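Local coordinates for protein intracellular protease/amidase (PDB 4K2H) that is of unproven function, but binds zinc ions and may have peptidase activity, at residues A[34-39]-A[54-59]; A[108-113]-A[124-129]. The protein carries 1 engineered substitution. One frame throughout, in Å; residues are numbered along the deposited sequence.

Interaction 1 (A[34-39]-A[54-59]); sequences VETLAC and VADSTL
Thr36 and Asp56 exchange polar contacts where strand 57-58 joins strand 33-38 at the edge of the parallel sheet. Among bonds made by side chains, Asp56 N donates to Thr36 OG1 at 2.7 Å, and Thr36 N donates to Asp56 OD2 at 3.0 Å. The latter is nearly straight (167° at the hydrogen) and comes to the anti side of the carboxylate, 31° out of its plane. A chi1 of 53° sets OG1 between the Thr36 backbone N and carbonyl carbon, where it accepts the Asp56 N-H. Threonine suits this place because the same hydroxyl also meets a water bound to Val54 O; the short aspartate suits its own by reaching back to Thr36 N while also forming a salt bridge with Arg28.

Main-chain bonds carry the parallel pairing onward. Ser57 N reaches Thr36 O, Ala38 N reaches Ser57 O at 3.0 Å, and Leu59 N reaches Ala38 O at 2.9 Å.

Apolar groups fill in on both faces. Leu37 CD2 lies 3.8 Å from Ser57 CB. Leu37 CD1 meets Leu59 CD1 at 4.0 Å, the side chains crossing at about a right angle; Phe91 of helix 86-97 touches both leucines. Cys39 SG rests 3.9 Å from Leu59 CD2. On the face of Ala38 and Thr58, small Ala38 suits close packing, its CB 4.0 Å from Ala55 CB.

Glu35 pairs with Arg62. Amide and guanidinium round Asp56 OD2 would probably stabilise its charged form, so electrostatics probably help, beside the backbone bonds, to hold the residue leading into the short edge strand.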
loop_
_atom_site.group_PDB
_atom_site.type_symbol
_atom_site.label_atom_id
_atom_site.label_comp_id
_atom_site.label_asym_id
_atom_site.label_seq_id
_atom_site.Cartn_x
_atom_site.Cartn_y
_atom_site.Cartn_z
ATOM N N VAL A 34 -6.125 -5.529 -13.657
ATOM C CA VAL A 34 -5.188 -6.208 -12.747
ATOM C C VAL A 34 -5.815 -7.503 -12.206
ATOM O O VAL A 34 -6.972 -7.515 -11.810
ATOM C CB VAL A 34 -4.763 -5.302 -11.577
ATOM C CG1 VAL A 34 -3.673 -5.972 -10.764
ATOM C CG2 VAL A 34 -4.219 -3.962 -12.072
ATOM N N GLU A 35 -5.069 -8.596 -12.243
ATOM C CA GLU A 35 -5.439 -9.834 -11.539
ATOM C C GLU A 35 -4.367 -10.225 -10.540
ATOM O O GLU A 35 -3.216 -10.414 -10.908
ATOM C CB GLU A 35 -5.631 -10.979 -12.513
ATOM C CG GLU A 35 -7.074 -11.371 -12.736
ATOM C CD GLU A 35 -7.220 -12.691 -13.472
ATOM O OE1 GLU A 35 -6.231 -13.248 -13.982
ATOM O OE2 GLU A 35 -8.355 -13.187 -13.518
ATOM N N THR A 36 -4.742 -10.305 -9.271
ATOM C CA THR A 36 -3.852 -10.862 -8.259
ATOM C C THR A 36 -3.921 -12.391 -8.398
ATOM O O THR A 36 -5.002 -12.977 -8.503
ATOM C CB THR A 36 -4.259 -10.412 -6.831
ATOM O OG1 THR A 36 -5.631 -10.706 -6.600
ATOM C CG2 THR A 36 -4.121 -8.950 -6.688
ATOM N N LEU A 37 -2.764 -13.026 -8.439
ATOM C CA LEU A 37 -2.700 -14.458 -8.564
ATOM C C LEU A 37 -1.902 -15.037 -7.411
ATOM O O LEU A 37 -0.729 -14.694 -7.218
ATOM C CB LEU A 37 -2.019 -14.830 -9.879
ATOM C CG LEU A 37 -2.690 -14.277 -11.156
ATOM C CD1 LEU A 37 -2.001 -14.814 -12.412
ATOM C CD2 LEU A 37 -4.188 -14.565 -11.240
ATOM N N ALA A 38 -2.517 -15.944 -6.670
ATOM C CA ALA A 38 -1.796 -16.723 -5.680
ATOM C C ALA A 38 -1.041 -17.846 -6.369
ATOM O O ALA A 38 -1.403 -18.254 -7.452
ATOM C CB ALA A 38 -2.765 -17.312 -4.659
ATOM N N CYS A 39 -0.017 -18.382 -5.744
ATOM C CA CYS A 39 0.899 -19.247 -6.499
ATOM C C CYS A 39 0.811 -20.738 -6.258
ATOM O O CYS A 39 1.328 -21.522 -7.055
ATOM C CB CYS A 39 2.315 -18.737 -6.312
ATOM S SG CYS A 39 2.369 -17.058 -6.974
ATOM N N VAL A 54 -7.522 -12.089 -0.255
ATOM C CA VAL A 54 -7.988 -13.065 -1.203
ATOM C C VAL A 54 -7.556 -12.645 -2.607
ATOM O O VAL A 54 -8.093 -11.689 -3.145
ATOM C CB VAL A 54 -9.515 -13.185 -1.126
ATOM C CG1 VAL A 54 -9.998 -14.239 -2.095
ATOM C CG2 VAL A 54 -9.948 -13.485 0.307
ATOM N N ALA A 55 -6.613 -13.384 -3.196
ATOM C CA ALA A 55 -6.279 -13.213 -4.624
ATOM C C ALA A 55 -7.457 -13.393 -5.575
ATOM O O ALA A 55 -8.391 -14.165 -5.323
ATOM C CB ALA A 55 -5.122 -14.130 -5.040
ATOM N N ASP A 56 -7.410 -12.695 -6.690
ATOM C CA ASP A 56 -8.442 -12.869 -7.727
ATOM C C ASP A 56 -8.474 -14.311 -8.257
ATOM O O ASP A 56 -9.545 -14.887 -8.497
ATOM C CB ASP A 56 -8.242 -11.880 -8.875
ATOM C CG ASP A 56 -8.405 -10.436 -8.440
ATOM O OD1 ASP A 56 -9.321 -10.176 -7.663
ATOM O OD2 ASP A 56 -7.612 -9.551 -8.839
ATOM N N SER A 57 -7.307 -14.921 -8.405
ATOM C CA SER A 57 -7.265 -16.265 -8.953
ATOM C C SER A 57 -5.944 -16.897 -8.578
ATOM O O SER A 57 -5.262 -16.414 -7.679
ATOM C CB SER A 57 -7.493 -16.188 -10.476
ATOM O OG SER A 57 -7.255 -17.414 -11.128
ATOM N N THR A 58 -5.567 -17.963 -9.278
ATOM C CA THR A 58 -4.345 -18.678 -8.981
ATOM C C THR A 58 -3.598 -18.906 -10.249
ATOM O O THR A 58 -4.164 -18.840 -11.338
ATOM C CB THR A 58 -4.615 -20.054 -8.324
ATOM O OG1 THR A 58 -5.380 -20.877 -9.210
ATOM C CG2 THR A 58 -5.379 -19.907 -7.044
ATOM N N LEU A 59 -2.312 -19.182 -10.098
ATOM C CA LEU A 59 -1.438 -19.435 -11.215
ATOM C C LEU A 59 -1.910 -20.652 -11.966
ATOM O O LEU A 59 -1.862 -20.688 -13.217
ATOM C CB LEU A 59 -0.023 -19.675 -10.690
ATOM C CG LEU A 59 1.143 -18.934 -11.283
ATOM C CD1 LEU A 59 0.822 -17.470 -11.496
ATOM C CD2 LEU A 59 2.317 -19.099 -10.328
HETATM O O HOH W 1 -6.830 -9.576 -4.567
#

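Interaction 2 (A[108-113]-A[124-129]); sequences AAARVL and YVCSGD
Cys126 and Ala109 bring a loop against the first turn of helix 108-114, the helix that follows strand 101-104 in the alpha/beta fold of the DJ-1/PfpI family. The bond from CA to CB of Cys126 is directed toward the helix, and CB stands 4.3 Å from Ala109 CB. With chi1 at 64°, the next atom, SG, is turned back between the backbone N and carbonyl carbon, which carries it to Ala110 CB at 4.2 Å. Roughly at right angles to that direction, SG also touches Tyr124 CE1, 4.0 Å away at the end of the strand that leads into the loop; a compact, weakly polar thiol suits this apolar corner.

The Tyr124 ring meets the Ala109 methyl obliquely, CD1 lying 3.8 Å from CB, and the same CB is 3.6 Å from Val125 O. Trp131, Val134 and Ser152 also pack against the tyrosine. Alanine suits both helix positions because a single methyl lets the loop come close; Ala110 also packs on Leu130 and Val134. Farther along, Gly128 N forms a hydrogen bond with Tyr185 OH of the second subunit.

Polar linkage runs through water: Ala109 N donates to a water 3.2 Å away, which donates to Val125 O at 3.1 Å.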
loop_
_atom_site.group_PDB
_atom_site.type_symbol
_atom_site.label_atom_id
_atom_site.label_comp_id
_atom_site.label_asym_id
_atom_site.label_seq_id
_atom_site.Cartn_x
_atom_site.Cartn_y
_atom_site.Cartn_z
ATOM N N ALA A 108 12.968 -9.060 -5.124
ATOM C CA ALA A 108 12.485 -10.057 -6.088
ATOM C C ALA A 108 13.369 -10.240 -7.327
ATOM O O ALA A 108 13.446 -11.337 -7.871
ATOM C CB ALA A 108 11.067 -9.722 -6.524
ATOM N N ALA A 109 14.043 -9.181 -7.763
ATOM C CA ALA A 109 14.982 -9.334 -8.882
ATOM C C ALA A 109 16.165 -10.245 -8.510
ATOM O O ALA A 109 16.593 -11.090 -9.306
ATOM C CB ALA A 109 15.470 -7.980 -9.370
ATOM N N ALA A 110 16.704 -10.087 -7.314
ATOM C CA ALA A 110 17.814 -10.932 -6.902
ATOM C C ALA A 110 17.316 -12.350 -6.601
ATOM O O ALA A 110 17.837 -13.332 -7.141
ATOM C CB ALA A 110 18.491 -10.338 -5.683
ATOM N N ARG A 111 16.287 -12.440 -5.760
ATOM C CA ARG A 111 15.812 -13.729 -5.220
ATOM C C ARG A 111 15.037 -14.577 -6.180
ATOM O O ARG A 111 15.044 -15.787 -6.029
ATOM C CB ARG A 111 14.919 -13.537 -3.994
ATOM C CG ARG A 111 15.595 -12.896 -2.811
ATOM C CD ARG A 111 16.527 -13.847 -2.090
ATOM N NE ARG A 111 16.894 -13.268 -0.804
ATOM C CZ ARG A 111 16.089 -13.204 0.257
ATOM N NH1 ARG A 111 14.851 -13.721 0.238
ATOM N NH2 ARG A 111 16.535 -12.622 1.367
ATOM N N VAL A 112 14.335 -13.982 -7.134
ATOM C CA VAL A 112 13.528 -14.777 -8.036
ATOM C C VAL A 112 14.231 -14.926 -9.388
ATOM O O VAL A 112 14.399 -16.043 -9.891
ATOM C CB VAL A 112 12.087 -14.209 -8.211
ATOM C CG1 VAL A 112 11.235 -15.176 -9.004
ATOM C CG2 VAL A 112 11.416 -13.949 -6.868
ATOM N N LEU A 113 14.649 -13.820 -9.981
ATOM C CA LEU A 113 15.242 -13.892 -11.316
ATOM C C LEU A 113 16.739 -14.218 -11.228
ATOM O O LEU A 113 17.210 -15.140 -11.886
ATOM C CB LEU A 113 15.020 -12.590 -12.077
ATOM C CG LEU A 113 13.576 -12.117 -12.098
ATOM C CD1 LEU A 113 13.419 -10.895 -12.973
ATOM C CD2 LEU A 113 12.661 -13.240 -12.553
ATOM N N TYR A 124 19.306 -4.104 -13.726
ATOM C CA TYR A 124 18.237 -4.282 -12.753
ATOM C C TYR A 124 18.672 -3.630 -11.447
ATOM O O TYR A 124 19.858 -3.341 -11.246
ATOM C CB TYR A 124 17.961 -5.785 -12.529
ATOM C CG TYR A 124 19.017 -6.431 -11.672
ATOM C CD1 TYR A 124 18.821 -6.554 -10.298
ATOM C CD2 TYR A 124 20.257 -6.832 -12.214
ATOM C CE1 TYR A 124 19.789 -7.083 -9.472
ATOM C CE2 TYR A 124 21.242 -7.379 -11.398
ATOM C CZ TYR A 124 20.994 -7.504 -10.017
ATOM O OH TYR A 124 21.920 -8.047 -9.146
ATOM N N VAL A 125 17.697 -3.397 -10.575
ATOM C CA VAL A 125 17.933 -2.972 -9.209
ATOM C C VAL A 125 17.174 -3.899 -8.274
ATOM O O VAL A 125 16.221 -4.561 -8.662
ATOM C CB VAL A 125 17.505 -1.508 -8.974
ATOM C CG1 VAL A 125 15.995 -1.325 -9.048
ATOM C CG2 VAL A 125 18.036 -0.984 -7.647
ATOM N N CYS A 126 17.624 -3.947 -7.039
ATOM C CA CYS A 126 16.964 -4.705 -6.024
ATOM C C CYS A 126 17.292 -4.003 -4.711
ATOM O O CYS A 126 18.032 -3.007 -4.699
ATOM C CB CYS A 126 17.490 -6.140 -6.043
ATOM S SG CYS A 126 19.237 -6.254 -5.626
ATOM N N SER A 127 16.727 -4.494 -3.619
ATOM C CA SER A 127 16.950 -3.884 -2.298
ATOM C C SER A 127 18.306 -4.300 -1.733
ATOM O O SER A 127 18.896 -5.274 -2.197
ATOM C CB SER A 127 15.850 -4.302 -1.328
ATOM O OG SER A 127 15.677 -5.707 -1.400
ATOM N N GLY A 128 18.788 -3.551 -0.738
ATOM C CA GLY A 128 19.970 -3.923 0.034
ATOM C C GLY A 128 21.176 -4.321 -0.810
ATOM O O GLY A 128 21.380 -3.790 -1.910
ATOM N N ASP A 129 21.954 -5.271 -0.291
ATOM C CA ASP A 129 23.186 -5.742 -0.933
ATOM C C ASP A 129 23.024 -7.144 -1.560
ATOM O O ASP A 129 24.006 -7.867 -1.734
ATOM C CB ASP A 129 24.333 -5.742 0.093
ATOM C CG ASP A 129 24.127 -6.766 1.219
ATOM O OD1 ASP A 129 23.031 -7.366 1.308
ATOM O OD2 ASP A 129 25.063 -6.968 2.030
HETATM O O HOH W 2 13.766 -6.053 -7.486
#

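How the interactions relate
Interaction 1 is complete before interaction 2 begins along the chain, and both belong to the same DJ-1/PfpI fold. Their centres are 22 Å apart on opposite sides of the chain's centre; their nearest atoms are about 9 Å apart and do not touch. The central parallel sheet relates them: interaction 1 pairs strand 33-38 with the outermost strand 57-58, whereas interaction 2 involves the helix immediately after strand 101-104, the other outermost strand of the chain. The first is therefore part of the sheet itself, and the second packs a loop against the helix that follows the strand at the other side of the sheet. Each has a residue that reaches the second subunit, Val54 in one and Gly128 in the other.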